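Local coordinates for protein glycerol kinase, putative (PDB 2W40) that probably catalyses the ATP-dependent phosphorylation of glycerol to sn-glycerol 3-phosphate, as expected for a glycerol kinase of the FGGY family, at residues Asp183-Ser188 / Lys220-Asn225; Ile76-Ile81 / Val450-Glu455; Asn324-Asp329 / Thr375-Ile380; Glu112-Phe117 / Ser139-Leu144; Lys281-Thr286 / Tyr305-Ser310. All blocks are in the same frame, centred on the assembly; numbering follows the deposited sequence. Where two conformers were deposited one is given.

Contact 1 of 5, residues Asp183-Ser188 / Lys220-Asn225; sequences DVTNAS and KSNCSN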
# COMPACT_ATOMS: atom_id res chain seq x y z
N ASP C 183 5.64 35.13 -18.77
CA ASP C 183 6.33 35.97 -17.77
C ASP C 183 7.60 35.32 -17.32
O ASP C 183 7.84 34.11 -17.53
CB ASP C 183 5.43 36.28 -16.60
CG ASP C 183 5.27 35.09 -15.71
OD1 ASP C 183 4.36 34.28 -15.96
OD2 ASP C 183 6.12 34.90 -14.81
N VAL C 184 8.52 36.13 -16.80
CA VAL C 184 9.84 35.62 -16.43
C VAL C 184 9.85 34.43 -15.44
O VAL C 184 10.72 33.56 -15.50
CB VAL C 184 10.69 36.74 -15.77
CG1 VAL C 184 11.14 37.84 -16.72
CG2 VAL C 184 9.98 37.34 -14.58
N THR C 185 8.88 34.34 -14.55
CA THR C 185 8.79 33.19 -13.63
C THR C 185 8.42 31.87 -14.33
O THR C 185 9.14 30.87 -14.16
CB THR C 185 7.91 33.44 -12.40
OG1 THR C 185 6.51 33.52 -12.76
CG2 THR C 185 8.39 34.72 -11.67
N ASN C 186 7.40 31.91 -15.21
CA ASN C 186 7.04 30.75 -15.98
C ASN C 186 8.12 30.37 -16.99
O ASN C 186 8.41 29.17 -17.14
CB ASN C 186 5.70 30.97 -16.67
CG ASN C 186 4.50 30.61 -15.75
OD1 ASN C 186 4.31 29.44 -15.40
ND2 ASN C 186 3.69 31.59 -15.42
N ALA C 187 8.73 31.37 -17.62
CA ALA C 187 9.80 31.08 -18.59
C ALA C 187 10.96 30.36 -17.90
O ALA C 187 11.67 29.54 -18.54
CB ALA C 187 10.30 32.32 -19.33
N SER C 188 11.21 30.64 -16.62
CA SER C 188 12.34 30.06 -15.88
C SER C 188 12.13 28.54 -15.54
O SER C 188 13.05 27.88 -15.05
CB SER C 188 12.58 30.86 -14.61
OG SER C 188 11.69 30.49 -13.57
N LYS C 220 7.66 38.55 -20.56
CA LYS C 220 7.23 39.82 -19.98
C LYS C 220 7.58 39.88 -18.51
O LYS C 220 7.80 38.89 -17.87
CB LYS C 220 5.71 39.97 -20.08
CG LYS C 220 5.17 39.94 -21.55
CD LYS C 220 5.03 41.20 -22.14
CE LYS C 220 3.63 41.74 -21.98
NZ LYS C 220 3.69 43.18 -22.44
N SER C 221 7.56 41.08 -17.96
CA SER C 221 7.65 41.24 -16.49
C SER C 221 6.28 40.83 -15.89
O SER C 221 5.27 40.58 -16.60
CB SER C 221 8.04 42.70 -16.12
OG SER C 221 6.96 43.57 -16.47
N ASN C 222 6.24 40.66 -14.59
CA ASN C 222 5.05 40.16 -13.93
C ASN C 222 3.84 41.13 -13.89
O ASN C 222 2.71 40.69 -13.85
CB ASN C 222 5.35 39.68 -12.49
CG ASN C 222 6.31 38.49 -12.45
OD1 ASN C 222 7.43 38.54 -11.92
ND2 ASN C 222 5.88 37.41 -13.07
N CYS C 223 4.13 42.44 -13.84
CA CYS C 223 3.11 43.47 -13.99
C CYS C 223 3.31 44.03 -15.42
O CYS C 223 4.35 44.60 -15.74
CB CYS C 223 3.42 44.55 -13.00
SG CYS C 223 3.25 44.12 -11.27
N SER C 224 2.32 43.91 -16.28
CA SER C 224 2.51 44.27 -17.70
C SER C 224 1.17 44.39 -18.42
O SER C 224 0.18 44.07 -17.87
CB SER C 224 3.49 43.28 -18.39
OG SER C 224 4.07 43.87 -19.58
N ASN C 225 1.16 44.86 -19.65
CA ASN C 225 -0.01 44.84 -20.50
C ASN C 225 0.02 43.53 -21.26
O ASN C 225 0.72 43.42 -22.26
CB ASN C 225 0.03 45.98 -21.46
CG ASN C 225 -1.25 46.09 -22.30
OD1 ASN C 225 -2.11 45.26 -22.17
ND2 ASN C 225 -1.40 47.18 -23.11

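Contact 2 of 5, residues Ile76-Ile81 / Val450-Glu455; sequences IKCIGI and VLAGLE. With EDO (1,2-ethanediol), chain B; EDO (1,2-ethanediol), chain D.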
# COMPACT_ATOMS: atom_id res chain seq x y z
N ILE C 76 -14.95 45.45 -13.07
CA ILE C 76 -13.75 44.55 -13.04
C ILE C 76 -12.58 45.41 -13.50
O ILE C 76 -12.55 45.82 -14.62
CB ILE C 76 -13.90 43.28 -13.94
CG1 ILE C 76 -15.21 42.60 -13.62
CG2 ILE C 76 -12.73 42.40 -13.77
CD1 ILE C 76 -15.63 41.57 -14.50
N LYS C 77 -11.67 45.72 -12.60
CA LYS C 77 -10.60 46.66 -12.88
C LYS C 77 -9.50 46.04 -13.75
O LYS C 77 -8.90 46.69 -14.61
CB LYS C 77 -9.98 47.14 -11.58
CG LYS C 77 -10.92 48.08 -10.76
CD LYS C 77 -11.17 49.29 -11.53
CE LYS C 77 -11.63 50.41 -10.62
NZ LYS C 77 -10.51 50.89 -9.63
N CYS C 78 -9.24 44.77 -13.46
CA CYS C 78 -8.13 44.06 -14.11
C CYS C 78 -8.23 42.59 -13.79
O CYS C 78 -8.99 42.16 -12.91
CB CYS C 78 -6.82 44.59 -13.62
SG CYS C 78 -6.65 44.66 -11.89
N ILE C 79 -7.37 41.81 -14.48
CA ILE C 79 -7.29 40.35 -14.34
C ILE C 79 -5.83 40.00 -14.08
O ILE C 79 -4.96 40.46 -14.81
CB ILE C 79 -7.84 39.61 -15.60
CG1 ILE C 79 -9.30 39.95 -15.80
CG2 ILE C 79 -7.51 38.13 -15.53
CD1 ILE C 79 -9.78 39.55 -17.27
N GLY C 80 -5.56 39.21 -13.05
CA GLY C 80 -4.24 38.56 -12.85
C GLY C 80 -4.38 37.04 -13.06
O GLY C 80 -5.43 36.44 -12.78
N ILE C 81 -3.33 36.47 -13.66
CA ILE C 81 -3.29 35.08 -14.02
C ILE C 81 -2.14 34.40 -13.29
O ILE C 81 -0.99 34.90 -13.29
CB ILE C 81 -3.12 34.90 -15.54
CG1 ILE C 81 -4.43 35.36 -16.18
CG2 ILE C 81 -2.78 33.44 -15.88
CD1 ILE C 81 -4.53 35.31 -17.66
N VAL C 450 -2.55 41.05 -6.40
CA VAL C 450 -1.59 42.12 -6.06
C VAL C 450 -0.88 42.65 -7.33
O VAL C 450 -0.81 43.89 -7.56
CB VAL C 450 -0.58 41.73 -4.90
CG1 VAL C 450 0.61 42.75 -4.79
CG2 VAL C 450 -1.38 41.50 -3.56
N LEU C 451 -0.35 41.73 -8.13
CA LEU C 451 0.39 42.17 -9.28
C LEU C 451 -0.55 42.92 -10.26
O LEU C 451 -0.19 43.97 -10.77
CB LEU C 451 1.09 40.97 -9.98
CG LEU C 451 2.21 40.22 -9.30
CD1 LEU C 451 2.38 38.86 -10.09
CD2 LEU C 451 3.43 41.06 -9.26
N ALA C 452 -1.74 42.38 -10.53
CA ALA C 452 -2.66 42.94 -11.47
C ALA C 452 -3.08 44.39 -11.01
O ALA C 452 -3.05 45.37 -11.79
CB ALA C 452 -3.85 42.04 -11.65
N GLY C 453 -3.45 44.50 -9.73
CA GLY C 453 -3.78 45.78 -9.16
C GLY C 453 -2.71 46.81 -9.18
O GLY C 453 -2.94 47.99 -9.42
N LEU C 454 -1.52 46.41 -8.86
CA LEU C 454 -0.36 47.33 -8.88
C LEU C 454 -0.15 47.87 -10.29
O LEU C 454 0.09 49.07 -10.46
CB LEU C 454 0.86 46.66 -8.39
CG LEU C 454 0.98 46.54 -6.83
CD1 LEU C 454 2.18 45.62 -6.45
CD2 LEU C 454 1.01 47.89 -6.02
N GLU C 455 -0.38 47.02 -11.29
CA GLU C 455 -0.12 47.40 -12.69
C GLU C 455 -1.12 48.51 -13.13
O GLU C 455 -0.74 49.43 -13.93
CB GLU C 455 -0.19 46.19 -13.62
CG GLU C 455 -0.06 46.60 -15.07
CD GLU C 455 1.24 47.13 -15.59
OE1 GLU C 455 2.27 47.15 -14.82
OE2 GLU C 455 1.31 47.47 -16.86
C1 EDO B . -16.72 44.67 -16.26
O1 EDO B . -16.45 45.81 -15.44
C2 EDO B . -18.15 44.14 -16.51
O2 EDO B . -19.03 44.25 -15.36
C1 EDO D . 3.94 47.66 -9.69
O1 EDO D . 4.81 48.49 -8.91
C2 EDO D . 4.46 47.55 -11.07
O2 EDO D . 3.58 48.27 -11.97

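Contact 3 of 5, residues Asn324-Asp329 / Thr375-Ile380; sequences NKLIDD and TERSHI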
# COMPACT_ATOMS: atom_id res chain seq x y z
N ASN C 324 -8.44 5.45 -4.59
CA ASN C 324 -8.25 4.03 -4.31
C ASN C 324 -8.80 3.61 -2.96
O ASN C 324 -8.55 2.49 -2.52
CB ASN C 324 -6.79 3.69 -4.49
CG ASN C 324 -6.36 3.94 -5.91
OD1 ASN C 324 -5.70 4.97 -6.24
ND2 ASN C 324 -6.89 3.17 -6.77
N LYS C 325 -9.63 4.50 -2.37
CA LYS C 325 -10.53 4.14 -1.26
C LYS C 325 -9.85 4.02 0.07
O LYS C 325 -10.45 3.55 1.02
CB LYS C 325 -11.36 2.86 -1.52
CG LYS C 325 -12.06 2.75 -2.83
CD LYS C 325 -12.95 3.88 -3.12
CE LYS C 325 -13.70 3.56 -4.42
NZ LYS C 325 -13.53 4.59 -5.45
N LEU C 326 -8.63 4.50 0.17
CA LEU C 326 -7.92 4.50 1.40
C LEU C 326 -8.34 5.66 2.31
O LEU C 326 -8.12 5.61 3.51
CB LEU C 326 -6.43 4.50 1.12
CG LEU C 326 -5.94 3.17 0.54
CD1 LEU C 326 -4.55 3.28 -0.13
CD2 LEU C 326 -6.00 2.02 1.57
N ILE C 327 -8.91 6.71 1.73
CA ILE C 327 -9.51 7.77 2.52
C ILE C 327 -10.88 7.98 1.90
O ILE C 327 -11.10 7.87 0.71
CB ILE C 327 -8.58 8.99 2.62
CG1 ILE C 327 -8.93 9.92 3.78
CG2 ILE C 327 -8.52 9.72 1.30
CD1 ILE C 327 -8.03 11.20 3.92
N ASP C 328 -11.86 8.22 2.76
CA ASP C 328 -13.23 8.51 2.28
C ASP C 328 -13.37 9.99 1.85
O ASP C 328 -14.17 10.29 0.99
CB ASP C 328 -14.26 8.19 3.40
CG ASP C 328 -14.35 6.68 3.73
OD1 ASP C 328 -13.91 5.81 2.95
OD2 ASP C 328 -14.90 6.34 4.78
N ASP C 329 -12.62 10.91 2.49
CA ASP C 329 -12.59 12.33 2.11
C ASP C 329 -11.39 13.05 2.65
O ASP C 329 -11.05 12.88 3.85
CB ASP C 329 -13.83 13.04 2.68
CG ASP C 329 -14.07 14.41 2.03
OD1 ASP C 329 -14.71 14.43 0.94
OD2 ASP C 329 -13.55 15.44 2.55
N THR C 375 -2.33 -3.07 10.82
CA THR C 375 -2.31 -1.83 10.00
C THR C 375 -3.66 -1.66 9.33
O THR C 375 -4.22 -2.57 8.78
CB THR C 375 -1.20 -1.90 8.94
OG1 THR C 375 0.04 -2.20 9.61
CG2 THR C 375 -1.15 -0.60 8.04
N GLU C 376 -4.15 -0.40 9.38
CA GLU C 376 -5.40 0.01 8.83
C GLU C 376 -5.17 1.13 7.84
O GLU C 376 -4.09 1.73 7.77
CB GLU C 376 -6.32 0.64 9.90
CG GLU C 376 -6.54 -0.23 11.07
CD GLU C 376 -7.85 0.01 11.72
OE1 GLU C 376 -8.59 0.99 11.34
OE2 GLU C 376 -8.14 -0.79 12.61
N ARG C 377 -6.22 1.42 7.08
CA ARG C 377 -6.19 2.57 6.13
C ARG C 377 -5.62 3.82 6.76
O ARG C 377 -4.78 4.54 6.18
CB ARG C 377 -7.65 2.94 5.68
CG ARG C 377 -8.31 2.01 4.93
CD ARG C 377 -9.56 2.56 4.34
NE ARG C 377 -10.64 2.92 5.26
CZ ARG C 377 -11.60 3.77 4.90
NH1 ARG C 377 -11.63 4.29 3.66
NH2 ARG C 377 -12.61 4.08 5.75
N SER C 378 -6.10 4.10 7.96
CA SER C 378 -5.69 5.28 8.73
C SER C 378 -4.17 5.39 8.86
O SER C 378 -3.61 6.46 8.70
CB SER C 378 -6.34 5.27 10.12
OG SER C 378 -5.70 4.29 11.00
N HIS C 379 -3.49 4.29 9.17
CA HIS C 379 -2.06 4.32 9.34
C HIS C 379 -1.34 4.60 8.03
O HIS C 379 -0.31 5.29 7.99
CB HIS C 379 -1.52 2.99 9.90
CG HIS C 379 -2.18 2.52 11.15
ND1 HIS C 379 -1.93 3.05 12.40
CD2 HIS C 379 -2.98 1.46 11.35
CE1 HIS C 379 -2.58 2.35 13.32
NE2 HIS C 379 -3.23 1.38 12.70
N ILE C 380 -1.88 4.07 6.94
CA ILE C 380 -1.31 4.30 5.58
C ILE C 380 -1.44 5.76 5.18
O ILE C 380 -0.53 6.35 4.66
CB ILE C 380 -1.94 3.32 4.55
CG1 ILE C 380 -1.64 1.85 4.99
CG2 ILE C 380 -1.58 3.71 3.11
CD1 ILE C 380 -2.44 0.73 4.18

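Contact 4 of 5, residues Glu112-Phe117 / Ser139-Leu144; sequences ELVTEF and SAFKIL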
# COMPACT_ATOMS: atom_id res chain seq x y z
N GLU C 112 13.50 8.10 -19.53
CA GLU C 112 14.51 7.49 -20.42
C GLU C 112 15.37 8.52 -21.21
O GLU C 112 16.62 8.44 -21.23
CB GLU C 112 13.88 6.41 -21.35
CG GLU C 112 14.85 5.90 -22.40
CD GLU C 112 14.31 4.77 -23.29
OE1 GLU C 112 13.07 4.60 -23.42
OE2 GLU C 112 15.16 4.10 -23.91
N LEU C 113 14.69 9.53 -21.76
CA LEU C 113 15.30 10.69 -22.49
C LEU C 113 16.21 11.45 -21.62
O LEU C 113 17.33 11.83 -22.05
CB LEU C 113 14.30 11.69 -23.16
CG LEU C 113 13.63 11.30 -24.41
CD1 LEU C 113 12.42 12.32 -24.55
CD2 LEU C 113 14.66 11.32 -25.54
N VAL C 114 15.75 11.74 -20.38
CA VAL C 114 16.65 12.47 -19.47
C VAL C 114 17.95 11.70 -19.14
O VAL C 114 19.00 12.25 -19.16
CB VAL C 114 15.88 12.90 -18.16
CG1 VAL C 114 16.82 13.42 -17.06
CG2 VAL C 114 14.74 13.90 -18.52
N THR C 115 17.85 10.38 -18.90
CA THR C 115 19.02 9.52 -18.73
C THR C 115 19.95 9.60 -19.95
O THR C 115 21.15 9.88 -19.81
CB THR C 115 18.57 8.12 -18.47
OG1 THR C 115 17.79 8.13 -17.28
CG2 THR C 115 19.79 7.13 -18.34
N GLU C 116 19.38 9.58 -21.13
CA GLU C 116 20.19 9.66 -22.39
C GLU C 116 20.92 10.98 -22.58
O GLU C 116 22.16 11.05 -22.82
CB GLU C 116 19.30 9.37 -23.58
CG GLU C 116 20.01 9.55 -24.90
CD GLU C 116 19.17 9.75 -26.12
OE1 GLU C 116 17.95 9.56 -26.13
OE2 GLU C 116 19.81 10.11 -27.12
N PHE C 117 20.14 12.10 -22.42
CA PHE C 117 20.73 13.38 -22.59
C PHE C 117 21.68 13.75 -21.50
O PHE C 117 22.70 14.48 -21.73
CB PHE C 117 19.61 14.45 -22.68
CG PHE C 117 19.02 14.60 -24.07
CD1 PHE C 117 18.50 13.50 -24.71
CD2 PHE C 117 19.08 15.79 -24.76
CE1 PHE C 117 17.99 13.62 -26.02
CE2 PHE C 117 18.57 15.95 -26.03
CZ PHE C 117 18.04 14.85 -26.69
N SER C 139 9.67 21.92 -18.59
CA SER C 139 8.89 21.71 -19.82
C SER C 139 9.72 21.03 -20.93
O SER C 139 9.13 20.30 -21.76
CB SER C 139 8.38 23.04 -20.38
OG SER C 139 7.63 23.73 -19.42
N ALA C 140 11.02 21.33 -20.95
CA ALA C 140 11.84 21.09 -22.18
C ALA C 140 11.79 19.61 -22.64
O ALA C 140 11.62 19.35 -23.83
CB ALA C 140 13.29 21.46 -21.98
N PHE C 141 11.96 18.68 -21.72
CA PHE C 141 11.96 17.25 -22.20
C PHE C 141 10.61 16.76 -22.65
O PHE C 141 10.52 15.90 -23.51
CB PHE C 141 12.52 16.27 -21.16
CG PHE C 141 14.03 16.27 -21.08
CD1 PHE C 141 14.74 15.41 -21.90
CD2 PHE C 141 14.72 17.10 -20.24
CE1 PHE C 141 16.13 15.36 -21.91
CE2 PHE C 141 16.11 17.05 -20.23
CZ PHE C 141 16.81 16.17 -21.08
N LYS C 142 9.55 17.37 -22.11
CA LYS C 142 8.18 17.12 -22.64
C LYS C 142 8.00 17.66 -24.06
O LYS C 142 7.38 17.00 -24.91
CB LYS C 142 7.21 17.71 -21.64
CG LYS C 142 7.36 16.83 -20.43
CD LYS C 142 7.80 17.57 -19.28
CE LYS C 142 6.74 17.89 -18.33
NZ LYS C 142 6.94 17.09 -17.13
N ILE C 143 8.57 18.81 -24.32
CA ILE C 143 8.46 19.38 -25.62
C ILE C 143 9.22 18.43 -26.58
O ILE C 143 8.78 18.14 -27.68
CB ILE C 143 9.11 20.76 -25.63
CG1 ILE C 143 8.25 21.80 -24.78
CG2 ILE C 143 9.30 21.28 -27.07
CD1 ILE C 143 9.05 23.14 -24.33
N LEU C 144 10.46 18.06 -26.17
CA LEU C 144 11.26 17.13 -26.95
C LEU C 144 10.52 15.83 -27.25
O LEU C 144 10.48 15.33 -28.40
CB LEU C 144 12.57 16.86 -26.29
CG LEU C 144 13.55 15.87 -27.04
CD1 LEU C 144 13.90 16.35 -28.44
CD2 LEU C 144 14.81 15.66 -26.15

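Contact 5 of 5, residues Lys281-Thr286 / Tyr305-Ser310; sequences KVVYST and YALEGS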
# COMPACT_ATOMS: atom_id res chain seq x y z
N LYS C 281 20.87 38.31 -6.01
CA LYS C 281 21.98 37.37 -6.22
C LYS C 281 21.39 36.06 -6.70
O LYS C 281 20.43 35.54 -6.11
CB LYS C 281 22.72 37.12 -4.90
CG LYS C 281 23.92 36.11 -4.99
CD LYS C 281 24.68 35.85 -3.64
CE LYS C 281 25.63 34.63 -3.74
NZ LYS C 281 25.53 33.83 -5.12
N VAL C 282 21.98 35.55 -7.76
CA VAL C 282 21.70 34.21 -8.25
C VAL C 282 22.53 33.26 -7.41
O VAL C 282 23.80 33.32 -7.38
CB VAL C 282 22.13 34.09 -9.69
CG1 VAL C 282 21.93 32.64 -10.25
CG2 VAL C 282 21.39 35.17 -10.53
N VAL C 283 21.86 32.36 -6.74
CA VAL C 283 22.51 31.35 -5.95
C VAL C 283 22.31 30.00 -6.60
O VAL C 283 21.21 29.62 -6.83
CB VAL C 283 22.00 31.34 -4.50
CG1 VAL C 283 22.67 30.26 -3.69
CG2 VAL C 283 22.16 32.74 -3.85
N TYR C 284 23.41 29.29 -6.87
CA TYR C 284 23.34 27.99 -7.49
C TYR C 284 23.57 26.96 -6.37
O TYR C 284 24.60 26.97 -5.68
CB TYR C 284 24.38 27.81 -8.55
CG TYR C 284 24.20 28.64 -9.79
CD1 TYR C 284 23.22 28.32 -10.74
CD2 TYR C 284 25.01 29.75 -10.03
CE1 TYR C 284 23.06 29.10 -11.88
CE2 TYR C 284 24.88 30.50 -11.19
CZ TYR C 284 23.89 30.19 -12.13
OH TYR C 284 23.84 31.01 -13.29
N SER C 285 22.65 26.00 -6.29
CA SER C 285 22.65 24.98 -5.25
C SER C 285 23.76 23.97 -5.55
O SER C 285 24.06 23.68 -6.68
CB SER C 285 21.30 24.26 -5.20
OG SER C 285 21.22 23.34 -4.17
N THR C 286 24.33 23.46 -4.49
CA THR C 286 25.10 22.19 -4.56
C THR C 286 24.41 21.01 -3.84
O THR C 286 25.04 19.89 -3.69
CB THR C 286 26.51 22.35 -3.97
OG1 THR C 286 26.42 22.63 -2.58
CG2 THR C 286 27.29 23.46 -4.70
N TYR C 305 15.68 36.74 -7.20
CA TYR C 305 15.88 35.31 -7.37
C TYR C 305 15.45 34.52 -6.15
O TYR C 305 15.23 35.05 -5.10
CB TYR C 305 17.34 35.04 -7.74
CG TYR C 305 17.67 35.48 -9.10
CD1 TYR C 305 17.44 34.61 -10.17
CD2 TYR C 305 18.21 36.74 -9.37
CE1 TYR C 305 17.77 35.00 -11.47
CE2 TYR C 305 18.60 37.15 -10.66
CZ TYR C 305 18.37 36.29 -11.73
OH TYR C 305 18.62 36.64 -13.03
N ALA C 306 15.42 33.21 -6.32
CA ALA C 306 14.99 32.29 -5.27
C ALA C 306 15.71 30.96 -5.45
O ALA C 306 16.24 30.63 -6.53
CB ALA C 306 13.51 32.08 -5.22
N LEU C 307 15.75 30.21 -4.38
CA LEU C 307 16.11 28.76 -4.32
C LEU C 307 14.83 28.06 -4.02
O LEU C 307 14.04 28.53 -3.20
CB LEU C 307 17.20 28.45 -3.31
CG LEU C 307 18.59 28.64 -3.75
CD1 LEU C 307 19.62 28.36 -2.57
CD2 LEU C 307 19.01 27.79 -4.97
N GLU C 308 14.58 26.96 -4.69
CA GLU C 308 13.31 26.26 -4.53
C GLU C 308 13.53 24.76 -4.35
O GLU C 308 14.32 24.11 -5.05
CB GLU C 308 12.39 26.39 -5.77
CG GLU C 308 11.11 25.49 -5.73
CD GLU C 308 10.10 25.71 -6.86
OE1 GLU C 308 10.01 26.86 -7.39
OE2 GLU C 308 9.40 24.73 -7.18
N GLY C 309 12.77 24.23 -3.40
CA GLY C 309 12.62 22.82 -3.11
C GLY C 309 11.24 22.38 -3.45
O GLY C 309 10.27 22.90 -2.92
N SER C 310 11.16 21.44 -4.40
CA SER C 310 9.88 20.97 -4.95
C SER C 310 9.61 19.53 -4.55
O SER C 310 10.48 18.72 -4.62
CB SER C 310 9.93 21.05 -6.50
OG SER C 310 10.54 22.26 -7.02
O HOH W 1 18.91 32.19 -6.32

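Contact 1 of 5, residues Asp183-Ser188 / Lys220-Asn225
Asp183 and Lys220 sit side by side in a short parallel beta bridge at the N-terminus of helix 184-187. Asp183 is the N-cap of that helix. The setting is the N-terminal, actin-like domain of the FGGY kinase fold. The tight part of the contact is here. Val184 N donates to Lys220 O at 3.0 Å. The same oxygen lies 3.3 Å from Asp183 CA, close enough for a CA-H...O contact.

Asn222 reaches the cap from the other segment. Its ND2 meets Asp183 OD2 in a weak, bent bond of 3.1 Å, with the amide and carboxylate planes 52° apart. The main partners of this amide lie outside the segments: OD1 accepts from Lys296 N and ND2 donates to Cys245 O. These hold the amide in place. Its OD1 side also packs against Val184 CG2 and Thr185 CG2.

The looser side is that of Lys220. Its side chain starts on the same face of the bridge as Asp183, then leads away. Its NZ bonds Asn225 O and Ser224 OG, within its own segment, and the residue also makes a cation-pi contact with Tyr181. Asn225, at the far end, is exposed.

The carboxylate of Asp183 is gripped at both oxygens. CG stands between the backbone N and carbonyl carbon (chi1 75°), which turns OD2 back over the first helical turn. OD2 takes Thr185 OG1 on its syn side and Asn186 N from above the carboxylate plane, while the syn lone pair of OD1 receives Asn186 ND2 at 2.8 Å, an almost straight bond.

Contact 2 of 5, residues Ile76-Ile81 / Val450-Glu455
Cys78 and Ala452 meet where strand 74-83 lies against helix 443-455. The axes of the two segments approach to 7.0 Å and run roughly antiparallel, at 142°. Small residues line both sides.

Cys78 points its CB at the helix, where it lies 4.4 Å from Ala452 CB. SG is placed between the backbone N and carbonyl carbon (chi1 51°). This sets the sulfur against the helix backbone: it lies 3.7 Å from Ala452 O, 3.8 Å from Ala452 CB and 3.9 Å from Gly453 N. The sulfur therefore touches one methyl and the polar backbone around it.

Ala452 answers with its single methyl. CB rests 3.6 Å from Gly80 N and 3.7 Å from Ile79 O. Gly80 has no side chain to hold the helix off.

The start of the strand segment and the end of the helix segment each meet a 1,2-ethanediol, probably from the crystallisation liquor. Ile76 N donates to one in a nearly straight bond. The other bonds weakly to Glu455 OE1, which also bonds a glycerol.

Strand 74-83 lies between strands 3-11 and 241-247 in the N-terminal domain. Helix 443-455 belongs to the C-terminal domain. It packs on these strands, where Ala452 O accepts from Thr243 OG1, and also touches helix 248-255.

Contact 3 of 5, residues Asn324-Asp329 / Thr375-Ile380
One nitrogen of Arg377, NH1, grips two different acceptors of the opposite segment. It bonds the backbone oxygen of Lys325 at 3.0 Å and the carboxylate of Asp328 at 2.8 Å. Both acceptors lie at the edge of the guanidinium, near its plane.

The bond to Asp328 OD1 is straight (169°) and lies almost within the guanidinium plane. On the acceptor side, however, NH1 comes from above the carboxylate, and the two planes are 49° apart. NH2 adds only a weak, longer bond to OD2. The salt bridge is thus lopsided, with OD1 carrying most of it.

The arginine chain runs out from the first turn of helix 377-403 and bends at chi3 (-66°). That bend carries the guanidinium round past the backbone of Leu326 to reach both acceptors. On the way Arg377 CB and CD each pass 3.5 Å from Leu326 O. Arg377 CG lies 4.1 Å from Leu326 CD2.

Beside the polar grip the contact is apolar. Leu326 CD1 faces Ile380 CG2 at 4.4 Å, a light touch one helical turn along from Arg377. Asp328 is exposed, while Leu326 and Ile380 are buried.

The second subunit adjoins this corner: its Lys323 and Trp320 donate to Thr375 O, and its Asn324 packs on Arg377. Lys325, with positive phi, is the C-prime residue of the Schellman motif that ends helix 315-323. The arginine therefore ties the end of that helix to the start of helix 377-403. Leu326 also packs on Trp320 and Leu321 of helix 315-323, and Ile380 on strand 366-371.

Contact 4 of 5, residues Glu112-Phe117 / Ser139-Leu144
Phe117 and Phe141 both carry CG anti to their own carbonyl carbon (both chi1 near -80°), and this sends the two rings into the space between their helices. The result is a helix-helix crossing in the N-terminal FGGY domain. The axes of segments 112-117 and 140-144 are at 105° and come within 10.6 Å, so large side chains fill the gap.

The rings form an offset edge-to-face pair. The edge of Phe141 points toward the face of Phe117, with centroids 5.5 Å apart and planes at 83°. Phe117 CB lies at the edge of the Phe141 ring, 3.7 Å from CZ.

Phe141 is the central group. One face of its ring is covered by Val114, whose CG2 sits over the centre in a CH-pi contact. Leu113 closes in near the base of the ring, its CB 4.0 Å from Phe141 CD1. Phe134 and Phe208, outside the segments, each pair edge-to-face with this same ring, so it belongs to a larger aromatic cluster.

Leu144, one turn after Phe141, differs in having CG anti to its backbone N. Its CD2 meets Leu113 CD2 at 4.4 Å. The two helices differ in burial: Phe141 and Leu144 are buried, while Leu113, Val114 and Phe117 are partly exposed. Leu144 CD2 also abuts the far end of the Phe117 ring, 3.4 Å from CZ.

Contact 5 of 5, residues Lys281-Thr286 / Tyr305-Ser310
Val282 and Tyr305 make the aromatic part of this contact. Val282 CG2 lies over the centre of one face of the Tyr305 ring, 3.5 Å from the centroid and 15° off the ring normal, a CH-pi contact. The methyl is nearest CE2 and CZ. Tyr305 CB points toward the loop. Its CG is anti to the carbonyl carbon (chi1 -71°), and this torsion presents one ring face to the methyl. The hydroxyl is held beyond the segments by Ile195 O.

The aliphatic part is one step further along. Val283 CG1 touches Leu307 CD1 at 3.8 Å, the two side chains crossing at about a right angle. The other leucine methyl, CD2, packs against the backbone, 3.4 Å from Val283 O. Ser285 CB is a more distant neighbour of CD2. The serine hydroxyl bonds Asp402 in helix 377-403.

The polar link between the backbones is one water. It accepts from Val283 N at 3.0 Å and donates weakly to Ala306 O. Val283 O, in turn, accepts from Thr291 OG1. Lys281 extends along its own segment, and its NZ bonds Val282 O at 2.9 Å, from above the carbonyl plane.

The two segments run in nearly the same direction, 21° apart, without direct strand pairing. Strand 304-311 pairs instead with strands 272-279 and 290-295. The arrangement is that of a connecting loop laid over a face of the mixed sheet in the C-terminal domain of the FGGY kinase fold.

Following the chain from the N-terminus, strand 74-83 opens contact 2, which closes only at helix 443-455. All four other contacts nest inside that long loop, one after another and without crossing. Contact 4 comes first and joins two helices of the N-terminal domain. Contact 1, in the same domain, joins the start of helix 184-187 to the loop between strands 218-220 and 225-228. Contact 5 then closes a short loop in the C-terminal domain, and contact 3 joins two helix ends about 42 Å from contact 2, centre to centre. Contact 2 ties the two domains together. It also touches contact 1, where Cys223 and Ser224 pack on Glu455 and Cys223 on Leu451.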